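PDB 7PN0: ribose-phosphate pyrophosphokinase from Thermus thermophilus, which catalyses the transfer of a diphosphate group from ATP to ribose 5-phosphate, giving 5-phosphoribosyl 1-diphosphate (PRPP). Local coordinates for residues L3-G8 and Q16-A21; E20-P25 and E292-I297; P186-D191 and G207-K212; A214-D219 and V228-A233. All blocks are in the same frame, centred on the assembly; numbering follows the deposited sequence. Where two conformers were deposited one is given.

Interaction 1: residues L3-G8 and Q16-A21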
loop_
_atom_site.group_PDB
_atom_site.type_symbol
_atom_site.label_atom_id
_atom_site.label_comp_id
_atom_site.label_asym_id
_atom_site.label_seq_id
_atom_site.Cartn_x
_atom_site.Cartn_y
_atom_site.Cartn_z
ATOM N N LEU A 3 -27.204 -0.890 -10.714
ATOM C CA LEU A 3 -26.546 -2.163 -11.037
ATOM C C LEU A 3 -26.229 -2.175 -12.541
ATOM O O LEU A 3 -27.136 -2.058 -13.350
ATOM C CB LEU A 3 -27.525 -3.262 -10.624
ATOM C CG LEU A 3 -27.128 -4.690 -10.989
ATOM C CD1 LEU A 3 -25.738 -5.028 -10.491
ATOM C CD2 LEU A 3 -28.144 -5.664 -10.402
ATOM N N LEU A 4 -24.979 -2.361 -12.923
ATOM C CA LEU A 4 -24.518 -2.276 -14.315
ATOM C C LEU A 4 -23.666 -3.498 -14.634
ATOM O O LEU A 4 -22.730 -3.839 -13.864
ATOM C CB LEU A 4 -23.719 -0.996 -14.485
ATOM C CG LEU A 4 -24.465 0.323 -14.220
ATOM C CD1 LEU A 4 -23.538 1.498 -14.487
ATOM C CD2 LEU A 4 -25.690 0.457 -15.123
ATOM N N ILE A 5 -23.958 -4.152 -15.752
ATOM C CA ILE A 5 -23.221 -5.384 -16.106
ATOM C C ILE A 5 -22.603 -5.173 -17.481
ATOM O O ILE A 5 -23.268 -4.569 -18.353
ATOM C CB ILE A 5 -24.111 -6.636 -15.948
ATOM C CG1 ILE A 5 -23.411 -7.900 -16.423
ATOM C CG2 ILE A 5 -25.496 -6.482 -16.550
ATOM C CD1 ILE A 5 -23.927 -9.140 -15.734
ATOM N N PHE A 6 -21.326 -5.544 -17.602
ATOM C CA PHE A 6 -20.538 -5.485 -18.853
ATOM C C PHE A 6 -19.843 -6.812 -19.086
ATOM O O PHE A 6 -19.735 -7.620 -18.155
ATOM C CB PHE A 6 -19.512 -4.354 -18.789
ATOM C CG PHE A 6 -20.116 -3.015 -18.457
ATOM C CD1 PHE A 6 -20.291 -2.620 -17.147
ATOM C CD2 PHE A 6 -20.480 -2.138 -19.467
ATOM C CE1 PHE A 6 -20.874 -1.393 -16.855
ATOM C CE2 PHE A 6 -21.006 -0.901 -19.162
ATOM C CZ PHE A 6 -21.234 -0.540 -17.866
ATOM N N SER A 7 -19.313 -6.995 -20.298
ATOM C CA SER A 7 -18.687 -8.258 -20.742
ATOM C C SER A 7 -17.398 -7.903 -21.461
ATOM O O SER A 7 -17.373 -6.898 -22.184
ATOM C CB SER A 7 -19.621 -9.056 -21.618
ATOM O OG SER A 7 -19.039 -10.278 -22.069
ATOM N N GLY A 8 -16.375 -8.711 -21.262
ATOM C CA GLY A 8 -15.252 -8.782 -22.199
ATOM C C GLY A 8 -15.622 -9.660 -23.378
ATOM O O GLY A 8 -16.837 -9.920 -23.548
ATOM N N GLN A 16 -24.585 -11.816 -21.407
ATOM C CA GLN A 16 -25.895 -11.400 -21.950
ATOM C C GLN A 16 -27.003 -12.146 -21.210
ATOM O O GLN A 16 -27.988 -11.503 -20.826
ATOM C CB GLN A 16 -25.910 -11.665 -23.459
ATOM C CG GLN A 16 -27.159 -11.139 -24.145
ATOM C CD GLN A 16 -27.175 -9.631 -24.167
ATOM O OE1 GLN A 16 -26.305 -8.994 -24.766
ATOM N NE2 GLN A 16 -28.172 -9.056 -23.516
ATOM N N ALA A 17 -26.827 -13.439 -20.951
ATOM C CA ALA A 17 -27.867 -14.258 -20.287
ATOM C C ALA A 17 -28.001 -13.817 -18.815
ATOM O O ALA A 17 -29.116 -13.757 -18.281
ATOM C CB ALA A 17 -27.541 -15.728 -20.442
ATOM N N ILE A 18 -26.878 -13.514 -18.167
ATOM C CA ILE A 18 -26.882 -12.968 -16.787
ATOM C C ILE A 18 -27.679 -11.652 -16.762
ATOM O O ILE A 18 -28.565 -11.532 -15.892
ATOM C CB ILE A 18 -25.448 -12.791 -16.270
ATOM C CG1 ILE A 18 -24.749 -14.147 -16.089
ATOM C CG2 ILE A 18 -25.510 -11.984 -14.992
ATOM C CD1 ILE A 18 -23.248 -14.083 -15.855
ATOM N N ALA A 19 -27.363 -10.676 -17.622
ATOM C CA ALA A 19 -28.074 -9.377 -17.671
ATOM C C ALA A 19 -29.587 -9.611 -17.861
ATOM O O ALA A 19 -30.395 -8.990 -17.163
ATOM C CB ALA A 19 -27.562 -8.529 -18.785
ATOM N N GLU A 20 -29.936 -10.456 -18.828
ATOM C CA GLU A 20 -31.349 -10.757 -19.177
ATOM C C GLU A 20 -32.051 -11.348 -17.954
ATOM O O GLU A 20 -33.143 -10.845 -17.646
ATOM C CB GLU A 20 -31.384 -11.612 -20.447
ATOM C CG GLU A 20 -31.100 -10.787 -21.699
ATOM C CD GLU A 20 -30.845 -11.527 -23.013
ATOM O OE1 GLU A 20 -30.590 -10.834 -24.035
ATOM O OE2 GLU A 20 -30.910 -12.796 -23.038
ATOM N N ALA A 21 -31.402 -12.255 -17.209
ATOM C CA ALA A 21 -31.951 -12.897 -16.004
ATOM C C ALA A 21 -32.129 -11.831 -14.919
ATOM O O ALA A 21 -33.037 -11.996 -14.122
ATOM C CB ALA A 21 -31.086 -14.036 -15.534
#
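Ile5 meets Ile18 and Ala19 with its two branches turned to different partners. The chain CB-CG1-CD1 runs toward the helix and crosses the side chain of Ile18 at about a right angle. Its CD1 comes up to the CG2 branch of Ile18. The separation of 3.3 Å between Ile5 CD1 and Ile18 CG2 is shorter than usual for two carbons. Ile5 was deposited in two conformers, so this closeness is doubtful. The second branch makes an ordinary contact in the conformer given: Ile5 CG2 sits 3.7 Å from Ala19 CB. The torsions explain the division of labour. With chi1 at 175°, Ile5 turns CG1 away from its own backbone N, while CG2 falls between that N and the carbonyl carbon. The small Ala19 lets the backbones come near, with Ile5 CA and Ala19 CA 6.5 Å apart.

All three touching residues are buried. They join strand 3-7 to helix 12-21, the first strand and helix of the N-terminal domain. Strand 3-7 is the outermost strand, within this chain, of a parallel sheet, and its backbone bonds to strand 51-55. Leu26 closes in on Ile5, and Phe290 of helix 287-299 packs on Ile18. At the far end of the strand, Ser7 OG donates to Gly8 O at 2.7 Å, with the donor tilted 20° from the carbonyl plane.

Across the contact the chemistry is carbon on carbon. No directional bond fixes the two segments against each other; the fit rests on shape and burial.

Interaction 2: residues E20-P25 and E292-I297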
loop_
_atom_site.group_PDB
_atom_site.type_symbol
_atom_site.label_atom_id
_atom_site.label_comp_id
_atom_site.label_asym_id
_atom_site.label_seq_id
_atom_site.Cartn_x
_atom_site.Cartn_y
_atom_site.Cartn_z
ATOM N N GLU A 20 -29.936 -10.456 -18.828
ATOM C CA GLU A 20 -31.349 -10.757 -19.177
ATOM C C GLU A 20 -32.051 -11.348 -17.954
ATOM O O GLU A 20 -33.143 -10.845 -17.646
ATOM C CB GLU A 20 -31.384 -11.612 -20.447
ATOM C CG GLU A 20 -31.100 -10.787 -21.699
ATOM C CD GLU A 20 -30.845 -11.527 -23.013
ATOM O OE1 GLU A 20 -30.590 -10.834 -24.035
ATOM O OE2 GLU A 20 -30.910 -12.796 -23.038
ATOM N N ALA A 21 -31.402 -12.255 -17.209
ATOM C CA ALA A 21 -31.951 -12.897 -16.004
ATOM C C ALA A 21 -32.129 -11.831 -14.919
ATOM O O ALA A 21 -33.037 -11.996 -14.122
ATOM C CB ALA A 21 -31.086 -14.036 -15.534
ATOM N N LEU A 22 -31.354 -10.734 -14.938
ATOM C CA LEU A 22 -31.522 -9.611 -13.957
ATOM C C LEU A 22 -32.604 -8.637 -14.467
ATOM O O LEU A 22 -32.878 -7.698 -13.771
ATOM C CB LEU A 22 -30.177 -8.876 -13.801
ATOM C CG LEU A 22 -29.048 -9.644 -13.105
ATOM C CD1 LEU A 22 -27.721 -8.991 -13.373
ATOM C CD2 LEU A 22 -29.293 -9.730 -11.624
ATOM N N GLY A 23 -33.109 -8.791 -15.695
ATOM C CA GLY A 23 -34.045 -7.846 -16.332
ATOM C C GLY A 23 -33.344 -6.564 -16.746
ATOM O O GLY A 23 -34.011 -5.505 -16.788
ATOM N N LEU A 24 -32.051 -6.645 -17.068
ATOM C CA LEU A 24 -31.196 -5.460 -17.345
ATOM C C LEU A 24 -30.580 -5.621 -18.716
ATOM O O LEU A 24 -30.399 -6.727 -19.183
ATOM C CB LEU A 24 -30.098 -5.365 -16.283
ATOM C CG LEU A 24 -30.565 -5.009 -14.887
ATOM C CD1 LEU A 24 -29.383 -4.985 -13.909
ATOM C CD2 LEU A 24 -31.268 -3.672 -14.891
ATOM N N PRO A 25 -30.239 -4.532 -19.415
ATOM C CA PRO A 25 -29.512 -4.659 -20.665
ATOM C C PRO A 25 -28.043 -4.967 -20.341
ATOM O O PRO A 25 -27.595 -4.689 -19.240
ATOM C CB PRO A 25 -29.748 -3.267 -21.280
ATOM C CG PRO A 25 -29.750 -2.360 -20.076
ATOM C CD PRO A 25 -30.524 -3.144 -19.046
ATOM N N GLU A 292 -28.491 -14.415 -9.886
ATOM C CA GLU A 292 -29.010 -14.390 -8.507
ATOM C C GLU A 292 -27.894 -13.917 -7.569
ATOM O O GLU A 292 -28.195 -13.132 -6.676
ATOM C CB GLU A 292 -29.555 -15.751 -8.078
ATOM C CG GLU A 292 -30.354 -15.700 -6.786
ATOM C CD GLU A 292 -31.463 -14.660 -6.784
ATOM O OE1 GLU A 292 -32.106 -14.498 -7.837
ATOM O OE2 GLU A 292 -31.652 -13.976 -5.739
ATOM N N ALA A 293 -26.672 -14.451 -7.710
ATOM C CA ALA A 293 -25.534 -14.027 -6.855
ATOM C C ALA A 293 -25.300 -12.515 -7.027
ATOM O O ALA A 293 -25.179 -11.779 -6.019
ATOM C CB ALA A 293 -24.325 -14.865 -7.213
ATOM N N ILE A 294 -25.267 -12.035 -8.263
ATOM C CA ILE A 294 -25.018 -10.597 -8.536
ATOM C C ILE A 294 -26.142 -9.804 -7.872
ATOM O O ILE A 294 -25.830 -8.809 -7.177
ATOM C CB ILE A 294 -24.826 -10.316 -10.035
ATOM C CG1 ILE A 294 -23.501 -10.903 -10.530
ATOM C CG2 ILE A 294 -24.932 -8.842 -10.346
ATOM C CD1 ILE A 294 -23.390 -10.998 -12.039
ATOM N N TRP A 295 -27.401 -10.223 -8.054
ATOM C CA TRP A 295 -28.561 -9.522 -7.437
ATOM C C TRP A 295 -28.320 -9.406 -5.921
ATOM O O TRP A 295 -28.461 -8.306 -5.345
ATOM C CB TRP A 295 -29.872 -10.241 -7.786
ATOM C CG TRP A 295 -31.056 -9.543 -7.193
ATOM C CD1 TRP A 295 -31.900 -10.010 -6.228
ATOM C CD2 TRP A 295 -31.505 -8.218 -7.523
ATOM N NE1 TRP A 295 -32.858 -9.073 -5.952
ATOM C CE2 TRP A 295 -32.617 -7.947 -6.694
ATOM C CE3 TRP A 295 -31.047 -7.216 -8.397
ATOM C CZ2 TRP A 295 -33.282 -6.719 -6.734
ATOM C CZ3 TRP A 295 -31.696 -5.995 -8.423
ATOM C CH2 TRP A 295 -32.811 -5.763 -7.611
ATOM N N ARG A 296 -27.869 -10.485 -5.301
ATOM C CA ARG A 296 -27.708 -10.542 -3.832
ATOM C C ARG A 296 -26.470 -9.747 -3.406
ATOM O O ARG A 296 -26.558 -9.044 -2.407
ATOM C CB ARG A 296 -27.621 -11.995 -3.410
ATOM C CG ARG A 296 -28.959 -12.669 -3.586
ATOM C CD ARG A 296 -28.993 -14.009 -2.954
ATOM N NE ARG A 296 -30.257 -14.646 -3.326
ATOM C CZ ARG A 296 -30.798 -15.628 -2.648
ATOM N NH1 ARG A 296 -30.197 -16.086 -1.569
ATOM N NH2 ARG A 296 -31.935 -16.160 -3.048
ATOM N N ILE A 297 -25.388 -9.787 -4.171
ATOM C CA ILE A 297 -24.209 -8.921 -3.863
ATOM C C ILE A 297 -24.652 -7.454 -3.858
ATOM O O ILE A 297 -24.304 -6.743 -2.942
ATOM C CB ILE A 297 -23.078 -9.176 -4.882
ATOM C CG1 ILE A 297 -22.477 -10.561 -4.711
ATOM C CG2 ILE A 297 -22.006 -8.117 -4.771
ATOM C CD1 ILE A 297 -21.769 -11.127 -5.923
#
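Leu22 CD2 approaches the indole of Trp295 obliquely. The nearest atom is in fact at the root of the ring: Leu22 CD2 lies 3.9 Å from Trp295 CB. The other flat group is the guanidinium of Arg296. Glu292 OE2 sits at its edge, 4° out of plane, and takes a bond from Arg296 NE at 2.9 Å. The carboxylate offers its anti lone pair, and the bond is nearly straight. This salt bridge spans one turn of the helix, from Glu292 to Arg296.

The other methyl of Leu22 reaches a second partner, with Leu22 CD1 4.1 Å from Ile294 CG2; these side chains cross at about a right angle. Leu22 thus straddles two neighbouring helix residues. Gly23 follows with positive phi and closes helix 12-21 in a Schellman motif.

Helix 287-299 lies far along the chain but returns to the N-terminal domain, where Ile294 also packs on Leu124 and Leu3. The ion pair lies within this helix and takes no part across the contact; Arg296 NH1 also bonds Ser302 O. The contact across is purely apolar and only partly buried. Its grip should come from exclusion of water.

Interaction 3: residues P186-D191 and G207-K212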
loop_
_atom_site.group_PDB
_atom_site.type_symbol
_atom_site.label_atom_id
_atom_site.label_comp_id
_atom_site.label_asym_id
_atom_site.label_seq_id
_atom_site.Cartn_x
_atom_site.Cartn_y
_atom_site.Cartn_z
ATOM N N PRO A 186 -24.031 -44.933 -3.852
ATOM C CA PRO A 186 -22.768 -45.423 -3.338
ATOM C C PRO A 186 -21.624 -44.684 -4.038
ATOM O O PRO A 186 -21.821 -44.176 -5.124
ATOM C CB PRO A 186 -22.764 -46.923 -3.697
ATOM C CG PRO A 186 -23.707 -47.036 -4.886
ATOM C CD PRO A 186 -24.729 -45.928 -4.688
ATOM N N LEU A 187 -20.468 -44.651 -3.385
ATOM C CA LEU A 187 -19.220 -44.024 -3.887
ATOM C C LEU A 187 -18.205 -45.129 -4.111
ATOM O O LEU A 187 -18.063 -45.958 -3.224
ATOM C CB LEU A 187 -18.730 -42.991 -2.872
ATOM C CG LEU A 187 -17.483 -42.205 -3.252
ATOM C CD1 LEU A 187 -17.701 -41.380 -4.501
ATOM C CD2 LEU A 187 -17.050 -41.311 -2.096
ATOM N N ALA A 188 -17.589 -45.191 -5.284
ATOM C CA ALA A 188 -16.544 -46.187 -5.585
ATOM C C ALA A 188 -15.271 -45.432 -5.927
ATOM O O ALA A 188 -15.367 -44.238 -6.244
ATOM C CB ALA A 188 -16.976 -47.085 -6.712
ATOM N N PHE A 189 -14.138 -46.125 -5.894
ATOM C CA PHE A 189 -12.823 -45.586 -6.297
ATOM C C PHE A 189 -12.213 -46.551 -7.303
ATOM O O PHE A 189 -12.178 -47.778 -7.030
ATOM C CB PHE A 189 -11.931 -45.360 -5.067
ATOM C CG PHE A 189 -10.620 -44.707 -5.418
ATOM C CD1 PHE A 189 -9.540 -45.450 -5.851
ATOM C CD2 PHE A 189 -10.504 -43.332 -5.397
ATOM C CE1 PHE A 189 -8.364 -44.828 -6.253
ATOM C CE2 PHE A 189 -9.322 -42.712 -5.779
ATOM C CZ PHE A 189 -8.261 -43.460 -6.225
ATOM N N ILE A 190 -11.648 -46.035 -8.385
ATOM C CA ILE A 190 -10.948 -46.902 -9.365
ATOM C C ILE A 190 -9.503 -46.407 -9.494
ATOM O O ILE A 190 -9.256 -45.276 -9.949
ATOM C CB ILE A 190 -11.753 -47.028 -10.680
ATOM C CG1 ILE A 190 -11.200 -48.144 -11.578
ATOM C CG2 ILE A 190 -11.862 -45.694 -11.423
ATOM C CD1 ILE A 190 -12.166 -48.607 -12.695
ATOM N N ASP A 191 -8.580 -47.187 -8.933
ATOM C CA ASP A 191 -7.119 -46.956 -9.044
ATOM C C ASP A 191 -6.719 -47.542 -10.397
ATOM O O ASP A 191 -6.849 -48.779 -10.562
ATOM C CB ASP A 191 -6.379 -47.557 -7.841
ATOM C CG ASP A 191 -4.868 -47.384 -7.881
ATOM O OD1 ASP A 191 -4.395 -46.300 -8.282
ATOM O OD2 ASP A 191 -4.176 -48.335 -7.520
ATOM N N GLY A 207 -15.620 -50.499 -3.795
ATOM C CA GLY A 207 -17.028 -50.396 -4.222
ATOM C C GLY A 207 -17.275 -51.274 -5.433
ATOM O O GLY A 207 -16.337 -51.964 -5.905
ATOM N N GLU A 208 -18.501 -51.251 -5.941
ATOM C CA GLU A 208 -18.931 -52.072 -7.095
ATOM C C GLU A 208 -19.331 -51.168 -8.264
ATOM O O GLU A 208 -20.090 -50.200 -8.036
ATOM C CB GLU A 208 -20.087 -52.967 -6.648
ATOM C CG GLU A 208 -19.616 -54.244 -5.971
ATOM C CD GLU A 208 -20.255 -54.501 -4.615
ATOM O OE1 GLU A 208 -20.313 -53.551 -3.802
ATOM O OE2 GLU A 208 -20.696 -55.648 -4.373
ATOM N N VAL A 209 -18.877 -51.495 -9.474
ATOM C CA VAL A 209 -19.371 -50.814 -10.704
ATOM C C VAL A 209 -19.938 -51.818 -11.711
ATOM O O VAL A 209 -20.540 -51.361 -12.701
ATOM C CB VAL A 209 -18.253 -49.964 -11.331
ATOM C CG1 VAL A 209 -17.715 -48.967 -10.318
ATOM C CG2 VAL A 209 -17.142 -50.837 -11.897
ATOM N N GLU A 210 -19.750 -53.126 -11.516
ATOM C CA GLU A 210 -20.087 -54.089 -12.594
ATOM C C GLU A 210 -21.586 -53.974 -12.888
ATOM O O GLU A 210 -22.370 -54.102 -11.939
ATOM C CB GLU A 210 -19.697 -55.523 -12.239
ATOM C CG GLU A 210 -19.825 -56.449 -13.437
ATOM C CD GLU A 210 -19.618 -57.915 -13.124
ATOM O OE1 GLU A 210 -19.934 -58.750 -13.994
ATOM O OE2 GLU A 210 -19.161 -58.220 -12.005
ATOM N N GLY A 211 -21.941 -53.721 -14.160
ATOM C CA GLY A 211 -23.328 -53.579 -14.659
ATOM C C GLY A 211 -24.015 -52.319 -14.155
ATOM O O GLY A 211 -25.272 -52.196 -14.297
ATOM N N LYS A 212 -23.252 -51.379 -13.586
ATOM C CA LYS A 212 -23.852 -50.156 -12.990
ATOM C C LYS A 212 -23.632 -48.992 -13.959
ATOM O O LYS A 212 -22.727 -49.060 -14.817
ATOM C CB LYS A 212 -23.297 -49.868 -11.589
ATOM C CG LYS A 212 -23.346 -51.051 -10.624
ATOM C CD LYS A 212 -24.401 -50.943 -9.554
ATOM C CE LYS A 212 -23.922 -50.229 -8.306
ATOM N NZ LYS A 212 -24.741 -50.583 -7.115
#
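Val209 O accepts a hydrogen bond from Lys212 N at 2.9 Å, closing a type II beta turn. Val209 reaches Ala188 of strand 187-194, and Lys212 reaches Pro186 just before it. Gly211 takes the positive phi (69°) that such a turn has at its third position. Val209 points toward the strand, and its CG1 lies 4.1 Å from Ala188 CB. A chi1 of -56° sets CG1 beside the backbone N of Val209 and leaves CG2 between that N and the carbonyl carbon. Gly207 lies close by, with its CA 4.1 Å from Ala188 CB. The methyl of Ala188 is therefore met by a backbone carbon and by a valine branch.

The loop 207-212 leads from strand 200-206, outermost within this chain in the mixed sheet of this PRTase-like domain, to strand 213-218 further in. To get there it passes over strands 187-194 and 163-167; Val166 touches Val209, and Val164 touches Ala188. Ala237 covers Val209 as well.

Nearer the surface, the bent chain of Lys212 brings NZ to 4.3 Å from Pro186 CG, a loose approach. Leu187 and Phe189 point away from the loop. The ring of Phe189 stacks edge-to-face with Phe189 of a neighbouring subunit.

Interaction 4: residues A214-D219 and V228-A233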
loop_
_atom_site.group_PDB
_atom_site.type_symbol
_atom_site.label_atom_id
_atom_site.label_comp_id
_atom_site.label_asym_id
_atom_site.label_seq_id
_atom_site.Cartn_x
_atom_site.Cartn_y
_atom_site.Cartn_z
ATOM N N ALA A 214 -22.089 -45.758 -14.080
ATOM C CA ALA A 214 -21.046 -45.023 -13.341
ATOM C C ALA A 214 -21.150 -43.528 -13.693
ATOM O O ALA A 214 -21.223 -43.174 -14.900
ATOM C CB ALA A 214 -19.707 -45.583 -13.688
ATOM N N LEU A 215 -21.103 -42.681 -12.666
ATOM C CA LEU A 215 -21.092 -41.212 -12.800
ATOM C C LEU A 215 -19.690 -40.709 -12.408
ATOM O O LEU A 215 -19.225 -41.075 -11.319
ATOM C CB LEU A 215 -22.167 -40.633 -11.882
ATOM C CG LEU A 215 -23.555 -41.249 -11.994
ATOM C CD1 LEU A 215 -24.529 -40.446 -11.167
ATOM C CD2 LEU A 215 -24.004 -41.318 -13.453
ATOM N N ILE A 216 -19.051 -39.893 -13.238
ATOM C CA ILE A 216 -17.777 -39.217 -12.828
ATOM C C ILE A 216 -17.961 -37.705 -12.875
ATOM O O ILE A 216 -18.705 -37.174 -13.750
ATOM C CB ILE A 216 -16.567 -39.715 -13.616
ATOM C CG1 ILE A 216 -16.597 -39.282 -15.082
ATOM C CG2 ILE A 216 -16.446 -41.229 -13.450
ATOM C CD1 ILE A 216 -15.459 -39.804 -15.923
ATOM N N VAL A 217 -17.291 -36.999 -11.964
ATOM C CA VAL A 217 -17.462 -35.523 -11.892
ATOM C C VAL A 217 -16.075 -34.939 -11.687
ATOM O O VAL A 217 -15.259 -35.558 -10.939
ATOM C CB VAL A 217 -18.484 -35.122 -10.819
ATOM C CG1 VAL A 217 -18.091 -35.617 -9.420
ATOM C CG2 VAL A 217 -18.750 -33.625 -10.828
ATOM N N ASP A 218 -15.805 -33.823 -12.346
ATOM C CA ASP A 218 -14.532 -33.103 -12.134
ATOM C C ASP A 218 -14.798 -31.604 -12.028
ATOM O O ASP A 218 -15.909 -31.158 -12.368
ATOM C CB ASP A 218 -13.524 -33.442 -13.229
ATOM C CG ASP A 218 -12.075 -33.388 -12.739
ATOM O OD1 ASP A 218 -11.869 -33.258 -11.504
ATOM O OD2 ASP A 218 -11.167 -33.496 -13.583
ATOM N N ASP A 219 -13.798 -30.833 -11.604
ATOM C CA ASP A 219 -13.939 -29.353 -11.635
ATOM C C ASP A 219 -13.949 -28.911 -13.103
ATOM O O ASP A 219 -14.700 -27.973 -13.480
ATOM C CB ASP A 219 -12.846 -28.663 -10.804
ATOM C CG ASP A 219 -11.423 -28.947 -11.252
ATOM O OD1 ASP A 219 -11.119 -30.130 -11.497
ATOM O OD2 ASP A 219 -10.602 -27.979 -11.364
ATOM N N VAL A 228 -11.204 -39.670 -20.205
ATOM C CA VAL A 228 -10.944 -40.830 -21.113
ATOM C C VAL A 228 -10.398 -42.017 -20.313
ATOM O O VAL A 228 -10.949 -43.146 -20.466
ATOM C CB VAL A 228 -9.988 -40.401 -22.252
ATOM C CG1 VAL A 228 -9.067 -41.520 -22.733
ATOM C CG2 VAL A 228 -10.780 -39.823 -23.414
ATOM N N GLU A 229 -9.374 -41.791 -19.484
ATOM C CA GLU A 229 -8.710 -42.857 -18.694
ATOM C C GLU A 229 -9.734 -43.481 -17.756
ATOM O O GLU A 229 -9.763 -44.708 -17.621
ATOM C CB GLU A 229 -7.588 -42.299 -17.810
ATOM C CG GLU A 229 -6.275 -42.032 -18.503
ATOM C CD GLU A 229 -5.114 -41.797 -17.537
ATOM O OE1 GLU A 229 -5.227 -42.206 -16.366
ATOM O OE2 GLU A 229 -4.111 -41.192 -17.944
ATOM N N ALA A 230 -10.513 -42.648 -17.057
ATOM C CA ALA A 230 -11.490 -43.131 -16.065
ATOM C C ALA A 230 -12.540 -43.984 -16.793
ATOM O O ALA A 230 -12.893 -45.066 -16.286
ATOM C CB ALA A 230 -12.097 -41.971 -15.337
ATOM N N VAL A 231 -13.048 -43.490 -17.916
ATOM C CA VAL A 231 -14.126 -44.197 -18.670
ATOM C C VAL A 231 -13.568 -45.546 -19.138
ATOM O O VAL A 231 -14.294 -46.555 -18.992
ATOM C CB VAL A 231 -14.657 -43.364 -19.848
ATOM C CG1 VAL A 231 -15.630 -44.175 -20.702
ATOM C CG2 VAL A 231 -15.327 -42.092 -19.358
ATOM N N GLU A 232 -12.357 -45.559 -19.708
ATOM C CA GLU A 232 -11.733 -46.816 -20.218
ATOM C C GLU A 232 -11.569 -47.791 -19.051
ATOM O O GLU A 232 -11.969 -48.960 -19.196
ATOM C CB GLU A 232 -10.382 -46.549 -20.887
ATOM C CG GLU A 232 -10.466 -45.988 -22.296
ATOM C CD GLU A 232 -9.128 -46.045 -23.023
ATOM O OE1 GLU A 232 -8.152 -46.598 -22.460
ATOM O OE2 GLU A 232 -9.055 -45.537 -24.142
ATOM N N ALA A 233 -11.016 -47.332 -17.920
ATOM C CA ALA A 233 -10.834 -48.147 -16.697
ATOM C C ALA A 233 -12.179 -48.741 -16.266
ATOM O O ALA A 233 -12.205 -49.916 -15.874
ATOM C CB ALA A 233 -10.249 -47.336 -15.573
#
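Between 214-219 and 228-233, Ile216 CD1 makes the contact, touching two residues. It lies 4.0 Å from Ala230 CB and 4.1 Å from Val231 CG2. The side chains of Ile216 and Val231 cross at about a right angle. A chi1 of 69° places Ile216 CG1 between its backbone N and carbonyl carbon, and the extended chi2 then carries CD1 out to the helix. Val231 with chi1 at 173° has CG2 beside its own N, and that branch does the touching.

Around this first shell the packing is largely apolar. Ala244 lies against Ile216, Val242 against Val231, and Pro168 against Ala230. Strand 213-218 sits between strands 163-167 and 241-246, held by backbone bonds on both sides. On the helix, Glu229 forms a salt bridge with Lys192, which ties this turn to strand 187-194.

Where the chain turns a corner at Asp219, its OD2 is hydrogen-bonded to His129 ND1, and His129 lines the ADP pocket. Strand 213-218, helix 225-236 and strand 241-246 form a beta-alpha-beta crossover. Val217, Asp218 and Asp219 lead from the strand into the loop, consistent with the PRPP motif of type I phosphoribosyltransferases, whose loop probably receives ribose 5-phosphate here.

The four contacts form two pairs on opposite sides of the chain's centre. Interactions 1 and 2 share helix 12-21 and have centres 7 Å apart. They touch through Ile18 CG2 and Ile294 CD1 at 3.8 Å, and through a probable hydrogen bond from Leu24 N to Ala19 O at 2.9 Å. Helix 287-299 packs on the same helix 12-21, and its Trp295 also touches Leu3 of strand 3-7. Interactions 3 and 4 lie on one mixed sheet, with centres 11 Å apart, and meet where Ile190 packs on Ala233. Interactions 1 and 3 have centres 42 Å apart. Interaction 4 does not touch the nucleotide: the Ala230 side chain is about 14 Å from a bound ADP.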